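Local coordinates for protein alcohol dehydrogenase (Aeropyrum pernix, PDB 1H2B) that probably catalyses the NAD+-dependent oxidation of alcohols as a zinc-containing medium-chain dehydrogenase from a hyperthermophilic archaeon, at residues 102-114 and 119-131. Residues are numbered along the deposited sequence; the frame is centred on the assembly and turned at random. Where two conformers were deposited one is given.
Sequences ILHPAVTDGTCLA and EDMHCENLEFPGL. With ZN (zinc ion), chain K.
V107 and E127 form a lone antiparallel hydrogen-bonded bridge in the structural-zinc lobe of the GroES-like catalytic domain, a worked example of how the chain leaving strand 100-103 and the chain after helix 113-116 pair to close a zinc-binding loop. V107 N gives a nearly straight bond to E127 O (2.8 Å), and E127 N returns one to V107 O. At the metal end, D109 OD1 and C112 SG bind zinc together with C115. D109 divides its carboxylate: OD1 accepts the amides of T111 and C112 from one face, an Asx turn extended to an Asx motif, while OD2 receives N125 ND2 (2.9 Å), the amide plane turned 80° from the carboxylate. Toward the active site, the first torsion of F128 (chi1 -160°) sets CG trans to the backbone N and lays the ring alongside P105, CZ 3.4 Å from P105 CB, with P105 O over one face. An alanine at F128 is likely to open a gap beside P105 and remove the aromatic surface that touches bound octanoic acid. The sulfur of C112 binds zinc (SG to zinc 2.4 Å), caps the short helix that follows, and accepts the backbone N-H of E124, N to SG 3.4 Å.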
loop_
_atom_site.group_PDB
_atom_site.type_symbol
_atom_site.label_atom_id
_atom_site.label_comp_id
_atom_site.label_asym_id
_atom_site.label_seq_id
_atom_site.Cartn_x
_atom_site.Cartn_y
_atom_site.Cartn_z
ATOM N N ILE B 102 20.800 -16.259 -16.571
ATOM C CA ILE B 102 21.243 -15.048 -15.903
ATOM C C ILE B 102 21.169 -15.335 -14.416
ATOM O O ILE B 102 20.298 -16.056 -13.937
ATOM C CB ILE B 102 20.395 -13.798 -16.315
ATOM C CG1 ILE B 102 20.916 -12.516 -15.584
ATOM C CG2 ILE B 102 18.872 -13.994 -15.989
ATOM C CD1 ILE B 102 20.339 -11.246 -16.273
ATOM N N LEU B 103 22.124 -14.796 -13.675
ATOM C CA LEU B 103 22.230 -15.115 -12.255
ATOM C C LEU B 103 21.848 -13.995 -11.338
ATOM O O LEU B 103 22.426 -12.894 -11.391
ATOM C CB LEU B 103 23.657 -15.580 -11.871
ATOM C CG LEU B 103 24.181 -16.731 -12.734
ATOM C CD1 LEU B 103 25.624 -17.137 -12.295
ATOM C CD2 LEU B 103 23.276 -17.938 -12.590
ATOM N N HIS B 104 20.898 -14.267 -10.435
ATOM C CA HIS B 104 20.675 -13.352 -9.324
ATOM C C HIS B 104 21.927 -13.331 -8.442
ATOM O O HIS B 104 22.540 -14.371 -8.221
ATOM C CB HIS B 104 19.501 -13.835 -8.486
ATOM C CG HIS B 104 19.064 -12.837 -7.467
ATOM N ND1 HIS B 104 19.733 -12.659 -6.277
ATOM C CD2 HIS B 104 18.099 -11.893 -7.513
ATOM C CE1 HIS B 104 19.187 -11.646 -5.611
ATOM N NE2 HIS B 104 18.183 -11.170 -6.344
ATOM N N PRO B 105 22.392 -12.157 -8.025
ATOM C CA PRO B 105 23.704 -12.141 -7.364
ATOM C C PRO B 105 23.754 -12.747 -5.980
ATOM O O PRO B 105 24.861 -12.956 -5.499
ATOM C CB PRO B 105 24.093 -10.646 -7.353
ATOM C CG PRO B 105 22.852 -9.888 -7.703
ATOM C CD PRO B 105 21.839 -10.803 -8.244
ATOM N N ALA B 106 22.625 -12.992 -5.318
ATOM C CA ALA B 106 22.601 -13.578 -3.972
ATOM C C ALA B 106 22.449 -15.090 -4.060
ATOM O O ALA B 106 21.705 -15.597 -4.899
ATOM C CB ALA B 106 21.404 -13.033 -3.197
ATOM N N VAL B 107 23.194 -15.805 -3.238
ATOM C CA VAL B 107 23.034 -17.230 -3.091
ATOM C C VAL B 107 22.380 -17.431 -1.720
ATOM O O VAL B 107 22.978 -17.117 -0.685
ATOM C CB VAL B 107 24.426 -17.935 -3.177
ATOM C CG1 VAL B 107 24.284 -19.405 -2.697
ATOM C CG2 VAL B 107 24.950 -17.884 -4.590
ATOM N N THR B 108 21.141 -17.924 -1.707
ATOM C CA THR B 108 20.332 -17.986 -0.479
ATOM C C THR B 108 19.800 -19.398 -0.194
ATOM O O THR B 108 19.688 -20.191 -1.104
ATOM C CB THR B 108 19.117 -17.013 -0.575
ATOM O OG1 THR B 108 18.323 -17.382 -1.700
ATOM C CG2 THR B 108 19.573 -15.588 -0.910
ATOM N N ASP B 109 19.443 -19.664 1.069
ATOM C CA ASP B 109 18.931 -20.988 1.515
ATOM C C ASP B 109 17.460 -21.312 1.169
ATOM O O ASP B 109 17.095 -22.487 0.967
ATOM C CB ASP B 109 19.194 -21.219 3.027
ATOM C CG ASP B 109 18.572 -20.132 3.938
ATOM O OD1 ASP B 109 17.476 -19.604 3.629
ATOM O OD2 ASP B 109 19.104 -19.759 5.018
ATOM N N GLY B 110 16.618 -20.288 1.095
ATOM C CA GLY B 110 15.194 -20.502 0.888
ATOM C C GLY B 110 14.447 -20.981 2.134
ATOM O O GLY B 110 13.246 -21.273 2.070
ATOM N N THR B 111 15.137 -21.051 3.275
ATOM C CA THR B 111 14.525 -21.629 4.487
ATOM C C THR B 111 14.197 -20.604 5.570
ATOM O O THR B 111 13.201 -20.751 6.294
ATOM C CB THR B 111 15.398 -22.768 5.077
ATOM O OG1 THR B 111 16.753 -22.326 5.184
ATOM C CG2 THR B 111 15.469 -23.962 4.106
ATOM N N CYS B 112 15.022 -19.565 5.682
ATOM C CA CYS B 112 14.780 -18.524 6.676
ATOM C C CYS B 112 13.521 -17.697 6.339
ATOM O O CYS B 112 13.018 -17.749 5.208
ATOM C CB CYS B 112 15.996 -17.615 6.807
ATOM S SG CYS B 112 16.071 -16.385 5.474
ATOM N N LEU B 113 13.025 -16.942 7.316
ATOM C CA LEU B 113 11.751 -16.226 7.172
ATOM C C LEU B 113 11.760 -15.174 6.061
ATOM O O LEU B 113 10.726 -14.944 5.404
ATOM C CB LEU B 113 11.315 -15.606 8.502
ATOM C CG LEU B 113 10.542 -16.535 9.455
ATOM C CD1 LEU B 113 11.456 -17.148 10.524
ATOM C CD2 LEU B 113 9.383 -15.794 10.111
ATOM N N ALA B 114 12.916 -14.530 5.861
ATOM C CA ALA B 114 13.075 -13.556 4.782
ATOM C C ALA B 114 12.901 -14.196 3.429
ATOM O O ALA B 114 12.194 -13.675 2.557
ATOM C CB ALA B 114 14.439 -12.883 4.873
ATOM N N GLU B 119 12.274 -12.098 0.068
ATOM C CA GLU B 119 13.278 -11.000 0.033
ATOM C C GLU B 119 14.697 -11.560 0.056
ATOM O O GLU B 119 15.311 -11.675 1.130
ATOM C CB GLU B 119 13.058 -9.993 1.174
ATOM C CG GLU B 119 11.763 -9.191 1.012
ATOM C CD GLU B 119 11.812 -8.123 -0.074
ATOM O OE1 GLU B 119 12.580 -8.246 -1.036
ATOM O OE2 GLU B 119 11.030 -7.160 0.029
ATOM N N ASP B 120 15.202 -11.939 -1.124
ATOM C CA ASP B 120 16.483 -12.632 -1.227
ATOM C C ASP B 120 17.602 -11.871 -0.557
ATOM O O ASP B 120 18.471 -12.493 0.042
ATOM C CB ASP B 120 16.888 -12.841 -2.679
ATOM C CG ASP B 120 15.883 -13.654 -3.463
ATOM O OD1 ASP B 120 14.719 -13.178 -3.689
ATOM O OD2 ASP B 120 16.215 -14.787 -3.919
ATOM N N MET B 121 17.584 -10.531 -0.648
ATOM C CA MET B 121 18.685 -9.757 -0.075
ATOM C C MET B 121 18.697 -9.726 1.430
ATOM O O MET B 121 19.658 -9.234 2.038
ATOM C CB MET B 121 18.757 -8.332 -0.657
ATOM C CG MET B 121 18.925 -8.250 -2.199
ATOM S SD MET B 121 20.348 -9.203 -2.769
ATOM C CE MET B 121 21.624 -8.467 -1.851
ATOM N N HIS B 122 17.660 -10.296 2.055
ATOM C CA HIS B 122 17.578 -10.239 3.511
ATOM C C HIS B 122 17.621 -11.625 4.123
ATOM O O HIS B 122 17.318 -11.823 5.315
ATOM C CB HIS B 122 16.373 -9.409 3.921
ATOM C CG HIS B 122 16.534 -7.986 3.501
ATOM N ND1 HIS B 122 17.463 -7.142 4.067
ATOM C CD2 HIS B 122 15.950 -7.289 2.500
ATOM C CE1 HIS B 122 17.438 -5.973 3.439
ATOM N NE2 HIS B 122 16.522 -6.041 2.487
ATOM N N CYS B 123 18.038 -12.578 3.300
ATOM C CA CYS B 123 18.206 -13.936 3.759
ATOM C C CYS B 123 19.337 -14.050 4.778
ATOM O O CYS B 123 20.393 -13.457 4.630
ATOM C CB CYS B 123 18.399 -14.857 2.558
ATOM S SG CYS B 123 16.861 -14.993 1.626
ATOM N N GLU B 124 19.065 -14.780 5.857
ATOM C CA GLU B 124 20.010 -14.930 6.965
ATOM C C GLU B 124 21.373 -15.486 6.576
ATOM O O GLU B 124 22.400 -15.062 7.109
ATOM C CB GLU B 124 19.398 -15.832 8.048
ATOM C CG GLU B 124 18.294 -15.160 8.851
ATOM C CD GLU B 124 18.641 -15.067 10.328
ATOM O OE1 GLU B 124 19.255 -16.031 10.859
ATOM O OE2 GLU B 124 18.315 -14.029 10.961
ATOM N N ASN B 125 21.398 -16.433 5.653
ATOM C CA ASN B 125 22.662 -17.106 5.360
ATOM C C ASN B 125 23.213 -16.701 4.003
ATOM O O ASN B 125 23.804 -17.510 3.291
ATOM C CB ASN B 125 22.493 -18.630 5.438
ATOM C CG ASN B 125 22.260 -19.123 6.863
ATOM O OD1 ASN B 125 22.984 -18.752 7.801
ATOM N ND2 ASN B 125 21.238 -19.964 7.033
ATOM N N LEU B 126 23.015 -15.436 3.664
ATOM C CA LEU B 126 23.339 -14.916 2.335
ATOM C C LEU B 126 24.837 -14.950 2.025
ATOM O O LEU B 126 25.668 -14.516 2.820
ATOM C CB LEU B 126 22.861 -13.453 2.254
ATOM C CG LEU B 126 22.844 -12.793 0.883
ATOM C CD1 LEU B 126 22.863 -13.773 -0.218
ATOM C CD2 LEU B 126 21.524 -12.094 0.836
ATOM N N GLU B 127 25.158 -15.461 0.839
ATOM C CA GLU B 127 26.514 -15.380 0.264
ATOM C C GLU B 127 26.355 -14.670 -1.081
ATOM O O GLU B 127 25.255 -14.676 -1.638
ATOM C CB GLU B 127 27.021 -16.803 0.066
ATOM C CG GLU B 127 27.174 -17.523 1.405
ATOM C CD GLU B 127 28.037 -18.771 1.346
ATOM O OE1 GLU B 127 27.464 -19.885 1.273
ATOM O OE2 GLU B 127 29.279 -18.640 1.385
ATOM N N PHE B 128 27.403 -14.002 -1.549
ATOM C CA PHE B 128 27.237 -13.107 -2.686
ATOM C C PHE B 128 28.480 -13.247 -3.539
ATOM O O PHE B 128 29.519 -12.586 -3.263
ATOM C CB PHE B 128 27.033 -11.674 -2.136
ATOM C CG PHE B 128 26.386 -10.684 -3.092
ATOM C CD1 PHE B 128 25.156 -10.106 -2.778
ATOM C CD2 PHE B 128 27.060 -10.222 -4.207
ATOM C CE1 PHE B 128 24.571 -9.162 -3.630
ATOM C CE2 PHE B 128 26.498 -9.261 -5.059
ATOM C CZ PHE B 128 25.235 -8.733 -4.767
ATOM N N PRO B 129 28.448 -14.114 -4.568
ATOM C CA PRO B 129 29.588 -14.253 -5.480
ATOM C C PRO B 129 30.119 -12.896 -5.997
ATOM O O PRO B 129 29.385 -12.011 -6.449
ATOM C CB PRO B 129 29.029 -15.091 -6.611
ATOM C CG PRO B 129 28.035 -16.030 -5.859
ATOM C CD PRO B 129 27.364 -15.061 -4.901
ATOM N N GLY B 130 31.430 -12.726 -5.852
ATOM C CA GLY B 130 32.029 -11.476 -6.267
ATOM C C GLY B 130 32.143 -10.447 -5.170
ATOM O O GLY B 130 32.935 -9.518 -5.312
ATOM N N LEU B 131 31.338 -10.543 -4.117
ATOM C CA LEU B 131 31.372 -9.524 -3.065
ATOM C C LEU B 131 32.159 -10.045 -1.901
ATOM O O LEU B 131 33.038 -9.366 -1.411
ATOM C CB LEU B 131 29.975 -9.179 -2.542
ATOM C CG LEU B 131 29.410 -7.844 -3.011
ATOM C CD1 LEU B 131 30.052 -6.690 -2.291
ATOM C CD2 LEU B 131 29.563 -7.686 -4.527
HETATM ZN ZN ZN K . 17.169 -17.269 3.583
HETATM O O HOH W 1 26.861 -12.528 -7.412
HETATM O O HOH W 2 18.710 -15.755 -4.559
#